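PDB 2H6L: PPC domain-containing protein from Archaeoglobus fulgidus, which is of unknown function but binds zinc through a cluster of histidines and belongs to the PCC domain family found in plants and prokaryotes. Local coordinates for residues 14-19 / 23-28; 64-69 / 99-104. One frame throughout, in Å; residues are numbered along the deposited sequence.

Contact 1: residues 14-19 / 23-28; sequences LRLDYG and VRQIEE
The side-chain amide of Q25 lies between L16 and D17, with L16 CG above one face of it, 3.9 Å from Q25 CD. The D17 carboxylate sits to the other side of that plane. It is turned almost parallel to the amide, 5° apart, but is displaced past its oxygen, so the nearest approach from this side chain is D17 CB, 3.4 Å from Q25 OE1. The two polar ends of the amide are used on the backbone of D17. D17 N donates to Q25 OE1 over 2.7 Å, almost straight at 167°, in the carbonyl plane and on a lone pair. Q25 NE2 returns a bond to D17 O over 3.0 Å; this carbonyl too is met on a lone pair, although it lies somewhat out of the amide plane. The pair of bonds grips one residue at both its N-H and its C=O and fixes the rotation of the amide, while a weak bond from NE2 to K20 O adds to the hold. Q25 gets there because its chain runs extended beyond CG (chi2 -170°), reaching straight off the helix. Replacing it with a leucine is likely to leave the N-H and C=O of D17 without these mates and the turn free to shift. The D17 carboxylate looks elsewhere: OD1 bonds to M1 N of the second subunit. Beyond the amide face it covers, L16 also packs on C113 and V115 of strand 113-119, and I26 of the helix also rests on V115. This is a strand-turn-helix connection in the PCC domain, where a glutamine of helix 22-33 ties down the loop leaving strand 10-15 as the helix packs against the antiparallel sheet.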
ATOM      1  N   LEU A  14      -2.681 -14.702  -3.851  1.00 17.29           N
ATOM      2  CA  LEU A  14      -3.737 -15.350  -4.610  1.00 18.50           C
ATOM      3  C   LEU A  14      -3.814 -14.814  -6.019  1.00 18.49           C
ATOM      4  O   LEU A  14      -3.541 -13.638  -6.265  1.00 19.46           O
ATOM      5  CB  LEU A  14      -5.107 -15.128  -3.951  1.00 17.48           C
ATOM      6  CG  LEU A  14      -5.237 -14.949  -2.441  1.00 18.05           C
ATOM      7  CD1 LEU A  14      -6.686 -14.599  -2.137  1.00 18.53           C
ATOM      8  CD2 LEU A  14      -4.817 -16.204  -1.682  1.00 18.06           C
ATOM      9  N   ARG A  15      -4.172 -15.693  -6.946  1.00 19.22           N
ATOM     10  CA  ARG A  15      -4.370 -15.297  -8.333  1.00 18.36           C
ATOM     11  C   ARG A  15      -5.883 -15.386  -8.485  1.00 18.95           C
ATOM     12  O   ARG A  15      -6.440 -16.481  -8.477  1.00 18.25           O
ATOM     13  CB  ARG A  15      -3.693 -16.275  -9.307  1.00 18.59           C
ATOM     14  CG  ARG A  15      -4.117 -16.047 -10.761  1.00 19.65           C
ATOM     15  CD  ARG A  15      -3.477 -17.021 -11.746  1.00 19.06           C
ATOM     16  NE  ARG A  15      -4.045 -16.845 -13.078  1.00 20.96           N
ATOM     17  CZ  ARG A  15      -3.599 -17.432 -14.189  1.00 21.15           C
ATOM     18  NH1 ARG A  15      -2.561 -18.259 -14.156  1.00 19.97           N
ATOM     19  NH2 ARG A  15      -4.190 -17.169 -15.345  1.00 20.53           N
ATOM     20  N   LEU A  16      -6.544 -14.237  -8.591  1.00 19.01           N
ATOM     21  CA  LEU A  16      -7.993 -14.195  -8.738  1.00 21.35           C
ATOM     22  C   LEU A  16      -8.439 -14.639 -10.118  1.00 21.44           C
ATOM     23  O   LEU A  16      -7.662 -14.603 -11.067  1.00 21.47           O
ATOM     24  CB  LEU A  16      -8.510 -12.779  -8.478  1.00 22.45           C
ATOM     25  CG  LEU A  16      -8.800 -12.428  -7.018  1.00 23.69           C
ATOM     26  CD1 LEU A  16      -7.699 -12.953  -6.129  1.00 24.18           C
ATOM     27  CD2 LEU A  16      -8.955 -10.926  -6.874  1.00 22.49           C
ATOM     28  N   ASP A  17      -9.697 -15.052 -10.221  1.00 21.11           N
ATOM     29  CA  ASP A  17     -10.257 -15.498 -11.491  1.00 20.63           C
ATOM     30  C   ASP A  17     -10.741 -14.346 -12.357  1.00 19.73           C
ATOM     31  O   ASP A  17     -11.374 -13.400 -11.874  1.00 19.21           O
ATOM     32  CB  ASP A  17     -11.430 -16.456 -11.256  1.00 21.94           C
ATOM     33  CG  ASP A  17     -11.000 -17.752 -10.609  1.00 22.78           C
ATOM     34  OD1 ASP A  17     -10.053 -18.386 -11.116  1.00 25.57           O
ATOM     35  OD2 ASP A  17     -11.612 -18.143  -9.595  1.00 27.17           O
ATOM     36  N   TYR A  18     -10.439 -14.442 -13.646  1.00 17.66           N
ATOM     37  CA  TYR A  18     -10.843 -13.445 -14.621  1.00 18.76           C
ATOM     38  C   TYR A  18     -12.373 -13.382 -14.705  1.00 19.02           C
ATOM     39  O   TYR A  18     -13.047 -14.408 -14.641  1.00 19.65           O
ATOM     40  CB  TYR A  18     -10.244 -13.821 -15.984  1.00 18.04           C
ATOM     41  CG  TYR A  18     -10.750 -13.018 -17.160  1.00 19.20           C
ATOM     42  CD1 TYR A  18     -11.999 -13.278 -17.727  1.00 21.00           C
ATOM     43  CD2 TYR A  18      -9.970 -12.009 -17.723  1.00 19.21           C
ATOM     44  CE1 TYR A  18     -12.459 -12.551 -18.828  1.00 19.96           C
ATOM     45  CE2 TYR A  18     -10.418 -11.283 -18.817  1.00 19.76           C
ATOM     46  CZ  TYR A  18     -11.662 -11.557 -19.368  1.00 20.98           C
ATOM     47  OH  TYR A  18     -12.098 -10.845 -20.456  1.00 22.55           O
ATOM     48  N   GLY A  19     -12.914 -12.176 -14.829  1.00 20.47           N
ATOM     49  CA  GLY A  19     -14.355 -12.014 -14.947  1.00 21.73           C
ATOM     50  C   GLY A  19     -15.214 -12.097 -13.692  1.00 23.15           C
ATOM     51  O   GLY A  19     -16.425 -11.919 -13.778  1.00 23.82           O
ATOM     52  N   VAL A  23     -13.815  -8.190  -4.785  1.00 18.21           N
ATOM     53  CA  VAL A  23     -14.170  -8.296  -3.376  1.00 18.24           C
ATOM     54  C   VAL A  23     -14.756  -9.661  -3.036  1.00 19.82           C
ATOM     55  O   VAL A  23     -14.369 -10.280  -2.048  1.00 20.58           O
ATOM     56  CB  VAL A  23     -15.194  -7.219  -2.968  1.00 18.71           C
ATOM     57  CG1 VAL A  23     -15.398  -7.243  -1.456  1.00 15.94           C
ATOM     58  CG2 VAL A  23     -14.724  -5.856  -3.425  1.00 20.58           C
ATOM     59  N   ARG A  24     -15.688 -10.134  -3.857  1.00 22.19           N
ATOM     60  CA  ARG A  24     -16.328 -11.425  -3.612  1.00 22.11           C
ATOM     61  C   ARG A  24     -15.358 -12.602  -3.550  1.00 20.57           C
ATOM     62  O   ARG A  24     -15.505 -13.487  -2.701  1.00 19.59           O
ATOM     63  CB  ARG A  24     -17.392 -11.700  -4.677  1.00 24.84           C
ATOM     64  CG  ARG A  24     -18.510 -10.664  -4.716  1.00 31.39           C
ATOM     65  CD  ARG A  24     -19.325 -10.660  -3.434  1.00 34.51           C
ATOM     66  NE  ARG A  24     -20.303  -9.575  -3.419  1.00 39.11           N
ATOM     67  CZ  ARG A  24     -21.214  -9.394  -2.467  1.00 40.10           C
ATOM     68  NH1 ARG A  24     -21.283 -10.230  -1.440  1.00 40.97           N
ATOM     69  NH2 ARG A  24     -22.055  -8.373  -2.539  1.00 40.96           N
ATOM     70  N   GLN A  25     -14.373 -12.622  -4.444  1.00 19.59           N
ATOM     71  CA  GLN A  25     -13.402 -13.710  -4.461  1.00 18.19           C
ATOM     72  C   GLN A  25     -12.586 -13.749  -3.181  1.00 17.79           C
ATOM     73  O   GLN A  25     -12.374 -14.810  -2.604  1.00 19.11           O
ATOM     74  CB  GLN A  25     -12.469 -13.577  -5.658  1.00 18.82           C
ATOM     75  CG  GLN A  25     -13.179 -13.749  -6.981  1.00 21.49           C
ATOM     76  CD  GLN A  25     -12.224 -13.855  -8.148  1.00 22.99           C
ATOM     77  OE1 GLN A  25     -11.435 -14.795  -8.236  1.00 22.71           O
ATOM     78  NE2 GLN A  25     -12.290 -12.888  -9.051  1.00 26.46           N
ATOM     79  N   ILE A  26     -12.126 -12.588  -2.738  1.00 16.71           N
ATOM     80  CA  ILE A  26     -11.349 -12.524  -1.515  1.00 15.63           C
ATOM     81  C   ILE A  26     -12.203 -13.024  -0.355  1.00 16.31           C
ATOM     82  O   ILE A  26     -11.763 -13.854   0.440  1.00 15.89           O
ATOM     83  CB  ILE A  26     -10.873 -11.074  -1.239  1.00 14.10           C
ATOM     84  CG1 ILE A  26      -9.876 -10.656  -2.332  1.00 15.21           C
ATOM     85  CG2 ILE A  26     -10.246 -10.977   0.157  1.00 11.80           C
ATOM     86  CD1 ILE A  26      -9.286  -9.259  -2.169  1.00 11.85           C
ATOM     87  N   GLU A  27     -13.432 -12.530  -0.269  1.00 18.06           N
ATOM     88  CA  GLU A  27     -14.325 -12.942   0.806  1.00 21.08           C
ATOM     89  C   GLU A  27     -14.547 -14.451   0.805  1.00 21.11           C
ATOM     90  O   GLU A  27     -14.672 -15.058   1.864  1.00 22.40           O
ATOM     91  CB  GLU A  27     -15.663 -12.194   0.710  1.00 23.92           C
ATOM     92  CG  GLU A  27     -15.496 -10.669   0.714  1.00 30.47           C
ATOM     93  CD  GLU A  27     -16.699  -9.925   1.274  1.00 34.71           C
ATOM     94  OE1 GLU A  27     -17.844 -10.333   0.983  1.00 36.70           O
ATOM     95  OE2 GLU A  27     -16.495  -8.919   1.996  1.00 35.81           O
ATOM     96  N   GLU A  28     -14.590 -15.064  -0.374  1.00 21.43           N
ATOM     97  CA  GLU A  28     -14.781 -16.509  -0.433  1.00 22.56           C
ATOM     98  C   GLU A  28     -13.540 -17.184   0.130  1.00 22.10           C
ATOM     99  O   GLU A  28     -13.630 -18.162   0.872  1.00 22.20           O
ATOM    100  CB  GLU A  28     -15.032 -16.964  -1.873  1.00 25.11           C
ATOM    101  CG  GLU A  28     -16.405 -16.561  -2.403  1.00 28.00           C
ATOM    102  CD  GLU A  28     -16.580 -16.869  -3.878  1.00 31.77           C
ATOM    103  OE1 GLU A  28     -16.377 -18.038  -4.272  1.00 32.88           O
ATOM    104  OE2 GLU A  28     -16.922 -15.942  -4.643  1.00 34.41           O
TER

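Contact 2: residues 64-69 / 99-104; sequences KELMEP and EVYGGH. With ZN (zinc ion), chain D.
Y101 reaches back across strand 45-55 toward L66 and K64. Y101 CB comes within 4.1 Å of L66 CD1, which Y101 CG and CD2 also meet. With chi1 at -55°, CG stands beside the backbone N and the ring is laid against the leucine: L66 CD2 sits 3.7 Å from the centroid of the Y101 ring, only 8° off the normal, a CH-pi contact over one face that takes in CE2 and CZ. K64 CE comes obliquely to Y101 CD1 and CE1, on the same side of the ring plane as the leucine, 3.9 Å from Y101 CE1; the lysine crosses the tyrosine at about a right angle. At the tip, Y101 OH donates to E99 OE2 over 2.8 Å, arriving on the anti side and 26° out of the carboxylate plane. That same E99 OE2 lies only 3.0 Å from E68 OE1, two acceptors with like charge, so one of the carboxylates may hold a proton or be shifted in its ionisation. K96, salt-bridged to E68 OE2, would probably offset part of the repulsion. H104 ND1 binds zinc at 2.1 Å. In this antiparallel sheet of the PCC domain, side chains of two strands flanking 45-55 meet over it, Y101 also touching I51 there, and strand 99-110 carries H104 of the zinc site, with H89 and H91 on strand 85-96.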
ATOM      1  N   LYS A  64     -19.418   5.936  -7.804  1.00 22.76           N
ATOM      2  CA  LYS A  64     -19.077   6.265  -9.175  1.00 22.74           C
ATOM      3  C   LYS A  64     -18.873   4.959  -9.932  1.00 21.03           C
ATOM      4  O   LYS A  64     -18.202   4.044  -9.448  1.00 18.88           O
ATOM      5  CB  LYS A  64     -17.794   7.103  -9.226  1.00 22.08           C
ATOM      6  CG  LYS A  64     -17.407   7.529 -10.633  1.00 23.31           C
ATOM      7  CD  LYS A  64     -16.153   8.385 -10.653  1.00 24.10           C
ATOM      8  CE  LYS A  64     -15.874   8.875 -12.061  1.00 23.81           C
ATOM      9  NZ  LYS A  64     -17.097   9.495 -12.646  1.00 22.73           N
ATOM     10  N   GLU A  65     -19.476   4.870 -11.110  1.00 21.74           N
ATOM     11  CA  GLU A  65     -19.357   3.678 -11.934  1.00 21.95           C
ATOM     12  C   GLU A  65     -18.298   3.920 -12.976  1.00 21.16           C
ATOM     13  O   GLU A  65     -18.205   5.010 -13.533  1.00 22.60           O
ATOM     14  CB  GLU A  65     -20.683   3.362 -12.623  1.00 25.40           C
ATOM     15  CG  GLU A  65     -21.711   2.716 -11.717  1.00 30.27           C
ATOM     16  CD  GLU A  65     -23.049   2.538 -12.404  1.00 33.59           C
ATOM     17  OE1 GLU A  65     -23.837   3.509 -12.438  1.00 35.25           O
ATOM     18  OE2 GLU A  65     -23.304   1.429 -12.925  1.00 35.69           O
ATOM     19  N   LEU A  66     -17.492   2.898 -13.221  1.00 22.85           N
ATOM     20  CA  LEU A  66     -16.428   2.969 -14.208  1.00 24.82           C
ATOM     21  C   LEU A  66     -16.521   1.721 -15.066  1.00 24.92           C
ATOM     22  O   LEU A  66     -16.191   0.630 -14.611  1.00 24.01           O
ATOM     23  CB  LEU A  66     -15.068   3.010 -13.516  1.00 26.21           C
ATOM     24  CG  LEU A  66     -14.754   4.260 -12.694  1.00 29.35           C
ATOM     25  CD1 LEU A  66     -13.572   3.971 -11.789  1.00 27.55           C
ATOM     26  CD2 LEU A  66     -14.464   5.441 -13.623  1.00 28.22           C
HETATM   27  N   MSE A  67     -16.989   1.882 -16.297  1.00 26.88           N
HETATM   28  CA  MSE A  67     -17.121   0.757 -17.207  1.00 29.69           C
HETATM   29  C   MSE A  67     -16.057   0.816 -18.297  1.00 29.52           C
HETATM   30  O   MSE A  67     -16.351   0.797 -19.496  1.00 28.17           O
HETATM   31  CB  MSE A  67     -18.530   0.725 -17.808  1.00 35.29           C
HETATM   32  CG  MSE A  67     -19.616   0.382 -16.784  1.00 43.03           C
HETATM   33 SE   MSE A  67     -21.436   0.393 -17.474  1.00 56.73          SE
HETATM   34  CE  MSE A  67     -21.431  -1.312 -18.392  1.00 51.56           C
ATOM     35  N   GLU A  68     -14.810   0.906 -17.851  1.00 29.20           N
ATOM     36  CA  GLU A  68     -13.659   0.945 -18.736  1.00 28.78           C
ATOM     37  C   GLU A  68     -12.532   0.213 -18.036  1.00 26.87           C
ATOM     38  O   GLU A  68     -12.377   0.315 -16.818  1.00 27.55           O
ATOM     39  CB  GLU A  68     -13.206   2.386 -19.022  1.00 32.28           C
ATOM     40  CG  GLU A  68     -11.825   2.455 -19.700  1.00 35.60           C
ATOM     41  CD  GLU A  68     -11.287   3.866 -19.864  1.00 38.06           C
ATOM     42  OE1 GLU A  68     -11.341   4.643 -18.885  1.00 41.22           O
ATOM     43  OE2 GLU A  68     -10.791   4.191 -20.966  1.00 36.49           O
ATOM     44  N   PRO A  69     -11.739  -0.553 -18.793  1.00 25.08           N
ATOM     45  CA  PRO A  69     -10.618  -1.292 -18.209  1.00 23.36           C
ATOM     46  C   PRO A  69      -9.715  -0.305 -17.480  1.00 21.07           C
ATOM     47  O   PRO A  69      -9.431   0.771 -18.001  1.00 20.32           O
ATOM     48  CB  PRO A  69      -9.941  -1.896 -19.432  1.00 23.31           C
ATOM     49  CG  PRO A  69     -11.102  -2.163 -20.339  1.00 25.95           C
ATOM     50  CD  PRO A  69     -11.909  -0.891 -20.217  1.00 24.97           C
ATOM     51  N   GLU A  99      -4.932   9.528 -15.904  1.00 30.49           N
ATOM     52  CA  GLU A  99      -6.355   9.329 -15.640  1.00 29.53           C
ATOM     53  C   GLU A  99      -6.459   8.476 -14.387  1.00 27.98           C
ATOM     54  O   GLU A  99      -6.345   7.251 -14.449  1.00 27.31           O
ATOM     55  CB  GLU A  99      -7.023   8.604 -16.811  1.00 30.80           C
ATOM     56  CG  GLU A  99      -8.551   8.574 -16.750  1.00 31.25           C
ATOM     57  CD  GLU A  99      -9.161   7.648 -17.792  1.00 31.03           C
ATOM     58  OE1 GLU A  99      -8.553   7.478 -18.867  1.00 35.18           O
ATOM     59  OE2 GLU A  99     -10.253   7.095 -17.545  1.00 28.41           O
ATOM     60  N   VAL A 100      -6.669   9.121 -13.246  1.00 26.73           N
ATOM     61  CA  VAL A 100      -6.752   8.389 -11.990  1.00 25.97           C
ATOM     62  C   VAL A 100      -8.035   8.640 -11.212  1.00 25.24           C
ATOM     63  O   VAL A 100      -8.501   9.771 -11.105  1.00 23.42           O
ATOM     64  CB  VAL A 100      -5.554   8.726 -11.080  1.00 26.62           C
ATOM     65  CG1 VAL A 100      -5.624   7.906  -9.806  1.00 26.71           C
ATOM     66  CG2 VAL A 100      -4.248   8.460 -11.824  1.00 25.69           C
ATOM     67  N   TYR A 101      -8.587   7.562 -10.665  1.00 24.15           N
ATOM     68  CA  TYR A 101      -9.813   7.610  -9.872  1.00 23.34           C
ATOM     69  C   TYR A 101      -9.469   6.920  -8.564  1.00 22.94           C
ATOM     70  O   TYR A 101      -8.571   6.082  -8.528  1.00 22.96           O
ATOM     71  CB  TYR A 101     -10.928   6.821 -10.559  1.00 22.87           C
ATOM     72  CG  TYR A 101     -11.219   7.246 -11.975  1.00 22.99           C
ATOM     73  CD1 TYR A 101     -11.971   8.388 -12.245  1.00 24.29           C
ATOM     74  CD2 TYR A 101     -10.761   6.490 -13.052  1.00 23.75           C
ATOM     75  CE1 TYR A 101     -12.262   8.764 -13.559  1.00 23.57           C
ATOM     76  CE2 TYR A 101     -11.047   6.855 -14.362  1.00 23.04           C
ATOM     77  CZ  TYR A 101     -11.798   7.986 -14.610  1.00 23.41           C
ATOM     78  OH  TYR A 101     -12.105   8.320 -15.901  1.00 25.91           O
ATOM     79  N   GLY A 102     -10.169   7.263  -7.489  1.00 20.91           N
ATOM     80  CA  GLY A 102      -9.880   6.626  -6.218  1.00 19.87           C
ATOM     81  C   GLY A 102     -11.039   6.681  -5.247  1.00 19.89           C
ATOM     82  O   GLY A 102     -11.902   7.553  -5.353  1.00 19.45           O
ATOM     83  N   GLY A 103     -11.065   5.748  -4.301  1.00 20.96           N
ATOM     84  CA  GLY A 103     -12.128   5.745  -3.316  1.00 19.22           C
ATOM     85  C   GLY A 103     -12.369   4.429  -2.618  1.00 19.71           C
ATOM     86  O   GLY A 103     -11.546   3.510  -2.667  1.00 19.45           O
ATOM     87  N   HIS A 104     -13.514   4.360  -1.948  1.00 18.38           N
ATOM     88  CA  HIS A 104     -13.949   3.170  -1.243  1.00 17.77           C
ATOM     89  C   HIS A 104     -14.349   2.201  -2.362  1.00 17.39           C
ATOM     90  O   HIS A 104     -15.052   2.584  -3.297  1.00 18.60           O
ATOM     91  CB  HIS A 104     -15.166   3.518  -0.373  1.00 17.33           C
ATOM     92  CG  HIS A 104     -15.676   2.378   0.450  1.00 17.15           C
ATOM     93  ND1 HIS A 104     -15.327   2.194   1.769  1.00 17.10           N
ATOM     94  CD2 HIS A 104     -16.501   1.350   0.132  1.00 14.78           C
ATOM     95  CE1 HIS A 104     -15.910   1.101   2.230  1.00 17.36           C
ATOM     96  NE2 HIS A 104     -16.627   0.571   1.254  1.00 19.38           N
TER
HETATM   97 ZN    ZN D 401     -13.934   3.085   3.142  1.00 26.53          ZN

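Contact 1 comes first along the chain and is complete before contact 2 begins; both belong to the PCC domain. Their centres lie 19 Å apart and their nearest atoms about 8 Å, so the two do not meet. What joins them is the large antiparallel sheet, and strand 99-110 in particular: its first half forms one side of contact 2 and supplies a zinc ligand, while V110 at its end is packed by L16 and Q25 of contact 1. One contact therefore fastens helix 22-33 to the sheet, the other packs side chains over a different region of it, and both neighbour other copies in the three-chain assembly.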